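Local coordinates for protein EcmrR transcriptional regulator (Escherichia coli, PDB 6WL5) that probably senses multiple drugs through its ligand-binding domain and activates transcription as a MerR family regulator, at residues S28-K31 / L32-P35. Residues are numbered along the deposited sequence; the frame is centred on the assembly and turned at random.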
ATOM      1  N   SER A  28     -13.009  -7.907   3.676  1.00 15.74           N
ATOM      2  CA  SER A  28     -12.588  -8.748   4.790  1.00 16.56           C
ATOM      3  C   SER A  28     -11.218  -8.322   5.288  1.00 15.73           C
ATOM      4  O   SER A  28     -10.966  -8.271   6.499  1.00 19.88           O
ATOM      5  CB  SER A  28     -12.609 -10.222   4.398  1.00 20.11           C
ATOM      6  OG  SER A  28     -13.914 -10.639   4.024  1.00 21.99           O
ATOM      7  N   TYR A  29     -10.341  -7.978   4.358  1.00 16.40           N
ATOM      8  CA  TYR A  29      -8.990  -7.556   4.680  1.00 15.92           C
ATOM      9  C   TYR A  29      -8.996  -6.284   5.498  1.00 16.49           C
ATOM     10  O   TYR A  29      -8.334  -6.187   6.534  1.00 18.87           O
ATOM     11  CB  TYR A  29      -8.260  -7.288   3.366  1.00 15.69           C
ATOM     12  CG  TYR A  29      -6.928  -6.563   3.487  1.00 15.64           C
ATOM     13  CD1 TYR A  29      -6.033  -6.869   4.498  1.00 15.58           C
ATOM     14  CD2 TYR A  29      -6.604  -5.554   2.608  1.00 16.49           C
ATOM     15  CE1 TYR A  29      -4.839  -6.204   4.636  1.00 15.72           C
ATOM     16  CE2 TYR A  29      -5.396  -4.873   2.712  1.00 15.71           C
ATOM     17  CZ  TYR A  29      -4.517  -5.204   3.745  1.00 16.65           C
ATOM     18  OH  TYR A  29      -3.325  -4.528   3.903  1.00 16.80           O
ATOM     19  N   ILE A  30      -9.735  -5.272   5.055  1.00 16.50           N
ATOM     20  CA  ILE A  30      -9.585  -4.005   5.749  1.00 17.61           C
ATOM     21  C   ILE A  30     -10.113  -4.053   7.188  1.00 18.72           C
ATOM     22  O   ILE A  30      -9.621  -3.306   8.037  1.00 18.28           O
ATOM     23  CB  ILE A  30     -10.106  -2.797   4.953  1.00 18.09           C
ATOM     24  CG1 ILE A  30     -11.619  -2.893   4.818  1.00 17.11           C
ATOM     25  CG2 ILE A  30      -9.390  -2.692   3.582  1.00 18.71           C
ATOM     26  CD1 ILE A  30     -12.187  -1.792   3.950  1.00 20.16           C
ATOM     27  N   LYS A  31     -11.063  -4.945   7.494  1.00 17.62           N
ATOM     28  CA  LYS A  31     -11.508  -5.138   8.878  1.00 19.62           C
ATOM     29  C   LYS A  31     -10.396  -5.653   9.780  1.00 17.52           C
ATOM     30  O   LYS A  31     -10.461  -5.468  11.015  1.00 20.84           O
ATOM     31  CB  LYS A  31     -12.714  -6.094   8.915  1.00 20.98           C
ATOM     32  CG  LYS A  31     -13.989  -5.466   8.435  1.00 22.90           C
ATOM     33  CD  LYS A  31     -15.183  -6.366   8.540  1.00 25.82           C
ATOM     34  CE  LYS A  31     -15.095  -7.482   7.566  1.00 30.18           C
ATOM     35  NZ  LYS A  31     -16.335  -8.323   7.639  1.00 37.16           N
ATOM     36  N   LEU A  32      -9.384  -6.303   9.200  1.00 18.90           N
ATOM     37  CA  LEU A  32      -8.217  -6.791   9.921  1.00 20.33           C
ATOM     38  C   LEU A  32      -7.194  -5.699  10.198  1.00 19.83           C
ATOM     39  O   LEU A  32      -6.263  -5.927  10.971  1.00 22.64           O
ATOM     40  CB  LEU A  32      -7.573  -7.935   9.122  1.00 22.26           C
ATOM     41  CG  LEU A  32      -8.465  -9.143   8.808  1.00 26.18           C
ATOM     42  CD1 LEU A  32      -7.687 -10.080   7.860  1.00 27.87           C
ATOM     43  CD2 LEU A  32      -8.952  -9.890  10.056  1.00 29.73           C
ATOM     44  N   ILE A  33      -7.363  -4.501   9.655  1.00 18.40           N
ATOM     45  CA  ILE A  33      -6.299  -3.503   9.746  1.00 19.33           C
ATOM     46  C   ILE A  33      -6.288  -2.748  11.072  1.00 20.82           C
ATOM     47  O   ILE A  33      -5.219  -2.607  11.672  1.00 22.90           O
ATOM     48  CB  ILE A  33      -6.306  -2.565   8.532  1.00 19.38           C
ATOM     49  CG1 ILE A  33      -5.782  -3.302   7.278  1.00 20.05           C
ATOM     50  CG2 ILE A  33      -5.445  -1.318   8.807  1.00 21.49           C
ATOM     51  CD1 ILE A  33      -6.050  -2.599   5.956  1.00 20.54           C
ATOM     52  N   PRO A  34      -7.409  -2.244  11.574  1.00 19.94           N
ATOM     53  CA  PRO A  34      -7.358  -1.441  12.804  1.00 19.92           C
ATOM     54  C   PRO A  34      -6.645  -2.147  13.948  1.00 19.99           C
ATOM     55  O   PRO A  34      -5.916  -1.477  14.685  1.00 22.84           O
ATOM     56  CB  PRO A  34      -8.838  -1.159  13.105  1.00 20.74           C
ATOM     57  CG  PRO A  34      -9.455  -1.122  11.740  1.00 19.08           C
ATOM     58  CD  PRO A  34      -8.749  -2.239  10.966  1.00 19.98           C
ATOM     59  N   PRO A  35      -6.872  -3.450  14.192  1.00 20.97           N
ATOM     60  CA  PRO A  35      -6.199  -4.094  15.334  1.00 24.99           C
ATOM     61  C   PRO A  35      -4.679  -4.067  15.274  1.00 24.46           C
ATOM     62  O   PRO A  35      -4.014  -4.186  16.316  1.00 28.71           O
ATOM     63  CB  PRO A  35      -6.719  -5.540  15.275  1.00 27.95           C
ATOM     64  CG  PRO A  35      -8.079  -5.431  14.646  1.00 24.91           C
ATOM     65  CD  PRO A  35      -7.936  -4.318  13.626  1.00 20.87           C
TER
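Tyr29 and Ile33 meet in a local contact where the chain turns out of the short helix 26-31 and enters helix 34-43, against the antiparallel sheet of this GyrI-like domain. Ile33 lays its terminal methyl over one face of the Tyr29 ring: CD1 sits 4.0 Å from the centroid of the Tyr29 ring, 22° off the normal, a CH-pi contact displaced toward the phenol end. There CD1 of Ile33 comes within 3.7 Å of CZ of Tyr29. The tyrosine reaches this place because its CG stands anti to the backbone N (chi1 168°), which swings the ring forward along the chain although its CB points away from 32-35. The same methyl also brushes the branch methyl of Ile30, CG2 of Ile30 lying 4.1 Å from CD1 of Ile33.

Two i+3 backbone hydrogen bonds span the junction. Leu32 N donates to Tyr29 O at 2.9 Å. Ile33 N donates to Ile30 O at 3.0 Å. Pro34 has no N-H to give, and its CD instead packs 3.2 Å from Ile30 O.

Phe21 and Val23 of strand 7-23 and Val71 and Phe73 of strand 69-77 pack on Tyr29, while its hydroxyl is hydrogen-bonded to Thr57 OG1. Together, that bond and the surrounding side chains should limit the motion of the buried ring. Ile33, which like Ile30 belongs to a pocket holding cetyl-trimethyl-ammonium, is thus backed by the apolar face of Tyr29 and by Phe73, and this dispersion and CH-pi packing links its side of the pocket to the sheet.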